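Local coordinates for protein Na-translocating NADH-quinone reductase subunit C NqrC (Shewanella oneidensis, PDB 4XHF) that binds flavin mononucleotide in the FMN-binding domain of a subunit of a membrane-bound complex, here as its soluble fragment, at residues D39-Q42 with R43-M47; L86-E90 with R91-I95; G204-K207 with E208-H212. All blocks are in the same frame, centred on the assembly; numbering follows the deposited sequence.

Interaction 1. Residues D39-Q42 with R43-M47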
loop_
_atom_site.group_PDB
_atom_site.type_symbol
_atom_site.label_atom_id
_atom_site.label_comp_id
_atom_site.label_asym_id
_atom_site.label_seq_id
_atom_site.Cartn_x
_atom_site.Cartn_y
_atom_site.Cartn_z
ATOM N N ASP A 39 7.511 -9.696 -11.404
ATOM C CA ASP A 39 8.491 -10.193 -10.444
ATOM C C ASP A 39 8.715 -9.183 -9.325
ATOM O O ASP A 39 8.727 -9.542 -8.148
ATOM C CB ASP A 39 9.823 -10.500 -11.132
ATOM C CG ASP A 39 9.769 -11.748 -11.993
ATOM O OD1 ASP A 39 8.840 -12.565 -11.817
ATOM O OD2 ASP A 39 10.671 -11.917 -12.840
ATOM N N GLU A 40 8.902 -7.921 -9.698
ATOM C CA GLU A 40 9.061 -6.850 -8.722
ATOM C C GLU A 40 7.816 -6.742 -7.847
ATOM O O GLU A 40 7.913 -6.594 -6.630
ATOM C CB GLU A 40 9.336 -5.517 -9.424
ATOM C CG GLU A 40 10.665 -5.479 -10.175
ATOM C CD GLU A 40 10.819 -4.255 -11.061
ATOM O OE1 GLU A 40 9.892 -3.418 -11.099
ATOM O OE2 GLU A 40 11.872 -4.132 -11.722
ATOM N N LEU A 41 6.650 -6.829 -8.479
ATOM C CA LEU A 41 5.375 -6.791 -7.772
ATOM C C LEU A 41 5.289 -7.886 -6.712
ATOM O O LEU A 41 4.964 -7.619 -5.557
ATOM C CB LEU A 41 4.221 -6.934 -8.766
ATOM C CG LEU A 41 2.803 -6.949 -8.194
ATOM C CD1 LEU A 41 2.496 -5.653 -7.471
ATOM C CD2 LEU A 41 1.793 -7.189 -9.301
ATOM N N GLN A 42 5.587 -9.117 -7.115
ATOM C CA GLN A 42 5.537 -10.257 -6.207
ATOM C C GLN A 42 6.478 -10.058 -5.023
ATOM O O GLN A 42 6.127 -10.361 -3.884
ATOM C CB GLN A 42 5.884 -11.549 -6.952
ATOM C CG GLN A 42 4.774 -12.049 -7.871
ATOM C CD GLN A 42 5.159 -13.300 -8.638
ATOM O OE1 GLN A 42 6.283 -13.426 -9.122
ATOM N NE2 GLN A 42 4.224 -14.237 -8.749
ATOM N N ARG A 43 7.667 -9.530 -5.294
ATOM C CA ARG A 43 8.643 -9.289 -4.239
ATOM C C ARG A 43 8.145 -8.205 -3.286
ATOM O O ARG A 43 8.227 -8.364 -2.071
ATOM C CB ARG A 43 10.002 -8.901 -4.831
ATOM C CG ARG A 43 10.727 -10.057 -5.516
ATOM C CD ARG A 43 12.179 -9.717 -5.836
ATOM N NE ARG A 43 12.302 -8.633 -6.811
ATOM C CZ ARG A 43 12.394 -8.800 -8.129
ATOM N NH1 ARG A 43 12.375 -10.014 -8.667
ATOM N NH2 ARG A 43 12.506 -7.742 -8.918
ATOM N N TYR A 44 7.617 -7.117 -3.842
ATOM C CA TYR A 44 7.086 -6.016 -3.038
ATOM C C TYR A 44 6.026 -6.506 -2.058
ATOM O O TYR A 44 6.051 -6.165 -0.875
ATOM C CB TYR A 44 6.476 -4.928 -3.929
ATOM C CG TYR A 44 7.449 -4.195 -4.828
ATOM C CD1 TYR A 44 8.775 -4.012 -4.462
ATOM C CD2 TYR A 44 7.031 -3.675 -6.047
ATOM C CE1 TYR A 44 9.658 -3.337 -5.288
ATOM C CE2 TYR A 44 7.904 -3.001 -6.877
ATOM C CZ TYR A 44 9.216 -2.834 -6.495
ATOM O OH TYR A 44 10.084 -2.161 -7.323
ATOM N N VAL A 45 5.096 -7.309 -2.564
ATOM C CA VAL A 45 3.970 -7.789 -1.772
ATOM C C VAL A 45 4.449 -8.683 -0.636
ATOM O O VAL A 45 4.011 -8.534 0.502
ATOM C CB VAL A 45 2.954 -8.551 -2.660
ATOM C CG1 VAL A 45 1.899 -9.269 -1.822
ATOM C CG2 VAL A 45 2.287 -7.588 -3.626
ATOM N N LEU A 46 5.355 -9.605 -0.944
ATOM C CA LEU A 46 5.876 -10.515 0.070
ATOM C C LEU A 46 6.697 -9.754 1.105
ATOM O O LEU A 46 6.626 -10.045 2.298
ATOM C CB LEU A 46 6.723 -11.615 -0.571
ATOM C CG LEU A 46 5.981 -12.621 -1.455
ATOM C CD1 LEU A 46 6.977 -13.557 -2.119
ATOM C CD2 LEU A 46 4.946 -13.414 -0.664
ATOM N N MET A 47 7.468 -8.774 0.646
ATOM C CA MET A 47 8.280 -7.962 1.544
ATOM C C MET A 47 7.398 -7.178 2.507
ATOM O O MET A 47 7.702 -7.066 3.695
ATOM C CB MET A 47 9.171 -7.008 0.749
ATOM C CG MET A 47 10.410 -7.674 0.165
ATOM S SD MET A 47 11.460 -6.601 -0.841
ATOM C CE MET A 47 10.706 -4.990 -0.614
HETATM O O HOH W 1 13.351 -11.049 -11.061
#
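Arg-43 folds back along helix 29-48 over Asp-39 and Glu-40. CB sits 3.6 Å from both Asp-39 O and Glu-40 O. CG comes closer, 3.3 Å from Asp-39 O, because it lies beside its own backbone N (chi1 -71°). The bend at chi3 (-65°) then turns the chain toward the N-terminal end of the helix, laying one face of the guanidinium over Asp-39 O and the backbone of Glu-40. At the tip the two amino groups part: NH1 passes 3.6 Å from Asp-39 CB, while NH2 reaches Glu-40 CG at 3.2 Å. Neither nitrogen makes a salt bridge to the two acids. A water takes a hydrogen bond from NH1 and gives a weak one to Asp-39 OD2, whose salt-bridge partner is Arg-60; Glu-40 OE2 pairs with Lys-36.

Tyr-44 runs beside Glu-40 in the same direction. One face of its ring lies over Glu-40 O, the oxygen 3.0 Å above the plane near the rim, and that oxygen also accepts from Tyr-44 N at 2.9 Å. The ring stacks with Tyr-164, and Leu-41 and Val-45 press on Phe-120 of strand 113-123, so this side of the helix lies against the sheet. The i to i+4 bonds from Arg-43 N through Leu-46 N hold the turns together. For Arg-43, the chemistry implies a screened attraction: neither carboxylate touches the guanidinium directly and the water bridges only the Asp-39 side, yet both acids probably still attract its charge, while each keeps a different base as its direct partner.

Interaction 2. Residues L86-E90 with R91-I95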
loop_
_atom_site.group_PDB
_atom_site.type_symbol
_atom_site.label_atom_id
_atom_site.label_comp_id
_atom_site.label_asym_id
_atom_site.label_seq_id
_atom_site.Cartn_x
_atom_site.Cartn_y
_atom_site.Cartn_z
ATOM N N LEU A 86 -2.602 -9.861 -12.170
ATOM C CA LEU A 86 -1.230 -9.446 -11.892
ATOM C C LEU A 86 -0.708 -8.455 -12.932
ATOM O O LEU A 86 0.195 -7.668 -12.646
ATOM C CB LEU A 86 -0.301 -10.660 -11.826
ATOM C CG LEU A 86 -0.296 -11.467 -10.524
ATOM C CD1 LEU A 86 0.657 -12.644 -10.646
ATOM C CD2 LEU A 86 0.091 -10.609 -9.329
ATOM N N ASP A 87 -1.276 -8.499 -14.135
ATOM C CA ASP A 87 -0.865 -7.600 -15.211
ATOM C C ASP A 87 -1.755 -6.361 -15.283
ATOM O O ASP A 87 -1.577 -5.512 -16.158
ATOM C CB ASP A 87 -0.886 -8.334 -16.553
ATOM C CG ASP A 87 0.216 -9.370 -16.667
ATOM O OD1 ASP A 87 1.303 -9.153 -16.090
ATOM O OD2 ASP A 87 -0.002 -10.402 -17.335
ATOM N N PHE A 88 -2.703 -6.257 -14.359
ATOM C CA PHE A 88 -3.606 -5.113 -14.313
ATOM C C PHE A 88 -2.825 -3.809 -14.157
ATOM O O PHE A 88 -2.009 -3.672 -13.246
ATOM C CB PHE A 88 -4.610 -5.278 -13.168
ATOM C CG PHE A 88 -5.650 -4.197 -13.110
ATOM C CD1 PHE A 88 -6.726 -4.201 -13.981
ATOM C CD2 PHE A 88 -5.559 -3.181 -12.175
ATOM C CE1 PHE A 88 -7.685 -3.208 -13.926
ATOM C CE2 PHE A 88 -6.516 -2.188 -12.114
ATOM C CZ PHE A 88 -7.579 -2.201 -12.989
ATOM N N ASP A 89 -3.070 -2.864 -15.063
ATOM C CA ASP A 89 -2.394 -1.567 -15.043
ATOM C C ASP A 89 -3.209 -0.543 -14.259
ATOM O O ASP A 89 -4.197 -0.009 -14.761
ATOM C CB ASP A 89 -2.155 -1.067 -16.471
ATOM C CG ASP A 89 -1.182 0.098 -16.531
ATOM O OD1 ASP A 89 -1.009 0.797 -15.511
ATOM O OD2 ASP A 89 -0.584 0.313 -17.606
ATOM N N GLU A 90 -2.775 -0.265 -13.033
ATOM C CA GLU A 90 -3.509 0.625 -12.141
ATOM C C GLU A 90 -3.279 2.093 -12.484
ATOM O O GLU A 90 -4.127 2.941 -12.202
ATOM C CB GLU A 90 -3.114 0.362 -10.686
ATOM C CG GLU A 90 -3.580 -0.988 -10.154
ATOM C CD GLU A 90 -3.465 -1.100 -8.645
ATOM O OE1 GLU A 90 -2.337 -1.305 -8.145
ATOM O OE2 GLU A 90 -4.503 -0.982 -7.960
ATOM N N ARG A 91 -2.132 2.391 -13.087
ATOM C CA ARG A 91 -1.839 3.751 -13.526
ATOM C C ARG A 91 -2.820 4.143 -14.623
ATOM O O ARG A 91 -3.359 5.249 -14.629
ATOM C CB ARG A 91 -0.402 3.875 -14.044
ATOM C CG ARG A 91 0.675 3.330 -13.117
ATOM C CD ARG A 91 0.900 4.216 -11.902
ATOM N NE ARG A 91 1.927 3.659 -11.021
ATOM C CZ ARG A 91 3.215 4.000 -11.036
ATOM N NH1 ARG A 91 3.674 4.918 -11.880
ATOM N NH2 ARG A 91 4.053 3.419 -10.190
ATOM N N MET A 92 -3.046 3.211 -15.544
ATOM C CA MET A 92 -3.924 3.432 -16.685
ATOM C C MET A 92 -5.385 3.480 -16.255
ATOM O O MET A 92 -6.159 4.299 -16.742
ATOM C CB MET A 92 -3.715 2.327 -17.724
ATOM C CG MET A 92 -4.454 2.534 -19.037
ATOM S SD MET A 92 -4.396 1.075 -20.101
ATOM C CE MET A 92 -2.628 0.870 -20.326
ATOM N N ALA A 93 -5.753 2.590 -15.339
ATOM C CA ALA A 93 -7.126 2.504 -14.859
ATOM C C ALA A 93 -7.555 3.779 -14.147
ATOM O O ALA A 93 -8.731 4.137 -14.150
ATOM C CB ALA A 93 -7.279 1.314 -13.931
ATOM N N ALA A 94 -6.593 4.462 -13.537
ATOM C CA ALA A 94 -6.875 5.658 -12.754
ATOM C C ALA A 94 -7.192 6.876 -13.618
ATOM O O ALA A 94 -7.860 7.802 -13.159
ATOM C CB ALA A 94 -5.702 5.963 -11.846
ATOM N N ILE A 95 -6.718 6.877 -14.862
ATOM C CA ILE A 95 -6.880 8.038 -15.738
ATOM C C ILE A 95 -7.922 7.829 -16.833
ATOM O O ILE A 95 -8.324 8.787 -17.492
ATOM C CB ILE A 95 -5.542 8.431 -16.408
ATOM C CG1 ILE A 95 -4.863 7.205 -17.026
ATOM C CG2 ILE A 95 -4.631 9.104 -15.394
ATOM C CD1 ILE A 95 -3.659 7.535 -17.878
#
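Asp-89, with extended backbone angles (phi -92°, psi 103°), leads straight into helix 90-95, where its carbonyl oxygen accepts from Ala-93 N at 3.1 Å and Glu-90 O accepts from Ala-94 N. Its side chain turns forward over the first turn, CG lying beside its own carbonyl carbon (chi1 -167°). That brings OD1 to Met-92 N at 3.2 Å, a bond that meets the oxygen from above the carboxylate plane, and OD1 also takes a weak, strongly bent bond from Arg-91 N. The other oxygen, OD2, has Met-92 CE 3.4 Å away: the methionine bends at chi3, and the two side chains cross at about a right angle. The residue before the cap, Phe-88, leans its ring against the methyl of Ala-93, CZ to CB 3.7 Å, and also packs on Leu-71. The charged ends of the neighbours lead out to the sheet, Arg-91 to a salt bridge with Glu-165 and a cation-pi contact with Tyr-146, Glu-90 to the backbone N of Arg-118. Asp-89 is thus a classic N-cap, its carboxylate taking up amide N-H groups of the first turn, joined by a hydrophobic staple between Phe-88 (N') and Ala-93 (N4).

Interaction 3. Residues G204-K207 with E208-H212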
loop_
_atom_site.group_PDB
_atom_site.type_symbol
_atom_site.label_atom_id
_atom_site.label_comp_id
_atom_site.label_asym_id
_atom_site.label_seq_id
_atom_site.Cartn_x
_atom_site.Cartn_y
_atom_site.Cartn_z
ATOM N N GLY A 204 9.614 14.935 17.307
ATOM C CA GLY A 204 10.105 14.919 18.674
ATOM C C GLY A 204 10.861 13.665 19.073
ATOM O O GLY A 204 11.396 13.590 20.181
ATOM N N GLY A 205 10.915 12.684 18.177
ATOM C CA GLY A 205 11.530 11.405 18.484
ATOM C C GLY A 205 10.497 10.457 19.059
ATOM O O GLY A 205 9.991 10.668 20.163
ATOM N N VAL A 206 10.187 9.406 18.306
ATOM C CA VAL A 206 9.074 8.523 18.634
ATOM C C VAL A 206 9.474 7.430 19.617
ATOM O O VAL A 206 10.507 6.779 19.459
ATOM C CB VAL A 206 8.496 7.871 17.361
ATOM C CG1 VAL A 206 7.352 6.929 17.704
ATOM C CG2 VAL A 206 8.013 8.936 16.402
ATOM N N LYS A 207 8.630 7.238 20.627
ATOM C CA LYS A 207 8.842 6.212 21.639
ATOM C C LYS A 207 8.087 4.939 21.272
ATOM O O LYS A 207 7.121 4.978 20.509
ATOM C CB LYS A 207 8.390 6.716 23.010
ATOM C CG LYS A 207 8.871 8.124 23.350
ATOM C CD LYS A 207 10.380 8.254 23.217
ATOM C CE LYS A 207 10.888 9.592 23.743
ATOM N NZ LYS A 207 10.885 10.663 22.707
ATOM N N GLU A 208 8.526 3.815 21.832
ATOM C CA GLU A 208 7.960 2.508 21.502
ATOM C C GLU A 208 6.452 2.443 21.740
ATOM O O GLU A 208 5.731 1.756 21.016
ATOM C CB GLU A 208 8.659 1.415 22.318
ATOM C CG GLU A 208 8.249 -0.006 21.944
ATOM C CD GLU A 208 9.006 -1.061 22.733
ATOM O OE1 GLU A 208 9.820 -0.684 23.604
ATOM O OE2 GLU A 208 8.789 -2.265 22.481
ATOM N N GLY A 209 5.979 3.167 22.751
ATOM C CA GLY A 209 4.575 3.146 23.118
ATOM C C GLY A 209 3.701 4.039 22.258
ATOM O O GLY A 209 2.475 4.000 22.362
ATOM N N ASP A 210 4.328 4.856 21.418
ATOM C CA ASP A 210 3.593 5.740 20.520
ATOM C C ASP A 210 3.181 4.989 19.256
ATOM O O ASP A 210 3.863 5.054 18.233
ATOM C CB ASP A 210 4.444 6.957 20.164
ATOM C CG ASP A 210 3.647 8.045 19.469
ATOM O OD1 ASP A 210 2.493 7.785 19.067
ATOM O OD2 ASP A 210 4.178 9.167 19.324
ATOM N N ILE A 211 2.050 4.293 19.324
ATOM C CA ILE A 211 1.679 3.338 18.285
ATOM C C ILE A 211 1.111 4.017 17.036
ATOM O O ILE A 211 0.907 3.365 16.012
ATOM C CB ILE A 211 0.658 2.305 18.832
ATOM C CG1 ILE A 211 0.591 1.073 17.926
ATOM C CG2 ILE A 211 -0.719 2.940 19.013
ATOM C CD1 ILE A 211 -0.015 -0.150 18.601
ATOM N N HIS A 212 0.869 5.323 17.119
ATOM C CA HIS A 212 0.380 6.091 15.974
ATOM C C HIS A 212 1.449 7.032 15.425
ATOM O O HIS A 212 1.161 7.876 14.578
ATOM C CB HIS A 212 -0.860 6.901 16.358
ATOM C CG HIS A 212 -1.990 6.069 16.875
ATOM N ND1 HIS A 212 -2.612 5.102 16.114
ATOM C CD2 HIS A 212 -2.616 6.062 18.076
ATOM C CE1 HIS A 212 -3.568 4.533 16.827
ATOM N NE2 HIS A 212 -3.591 5.098 18.020
HETATM O O HOH W 2 6.431 9.278 21.113
#
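Val-206 and Asp-210 face each other across a type I beta turn running from Lys-207 to Asp-210, in the loop between strands 200-202 and 213-215. Their side chains cross at about a right angle: the CG1 methyl of Val-206 lies 3.8 Å from Asp-210 CB, so an apolar branch meets the methylene and not the carboxylate. The bond from CA to CB of Asp-210 points toward the 204-207 arm and sets CB 3.3 Å from Lys-207 O. The same carbonyl accepts the closing bond from Asp-210 N at 2.9 Å. Asp-210 is also the centre of an inverse gamma turn, so a second, tighter bend overlaps the end of the first. Lys-207 doubles back along its own arm; bends at chi2 (-54°) and chi4 (-88°) carry NZ to Gly-205 O at 2.7 Å, where it sits above the carbonyl plane. Outside the turn, Asp-210 O takes a hydrogen bond from Lys-188, on which Val-206 also packs, and Val-206 N bonds to Asp-215. The Asp-210 carboxylate joins the arms through solvent: one water donates to its OD2 at 2.9 Å and accepts from Lys-207 N at 3.0 Å.

From the N terminus the three contacts come in series, and none encloses or crosses another; each joins adjoining residues and closes no more than a turn of chain. Interaction 1 lies on helix 29-48, packed against the antiparallel sheet. Interaction 2 follows the short strand 79-80 and starts helix 90-95 on strands 113-123 and 129-139. These two meet where Leu-41 CD2 packs 3.7 Å from Leu-86 O, and both reach strand 113-123. Interaction 3 stands apart, its centre about 36 Å from that of interaction 2 across the middle of the chain. It turns the loop joining the two parallel strands, with the side chain of Val-206 about 13 Å from the bound flavin mononucleotide.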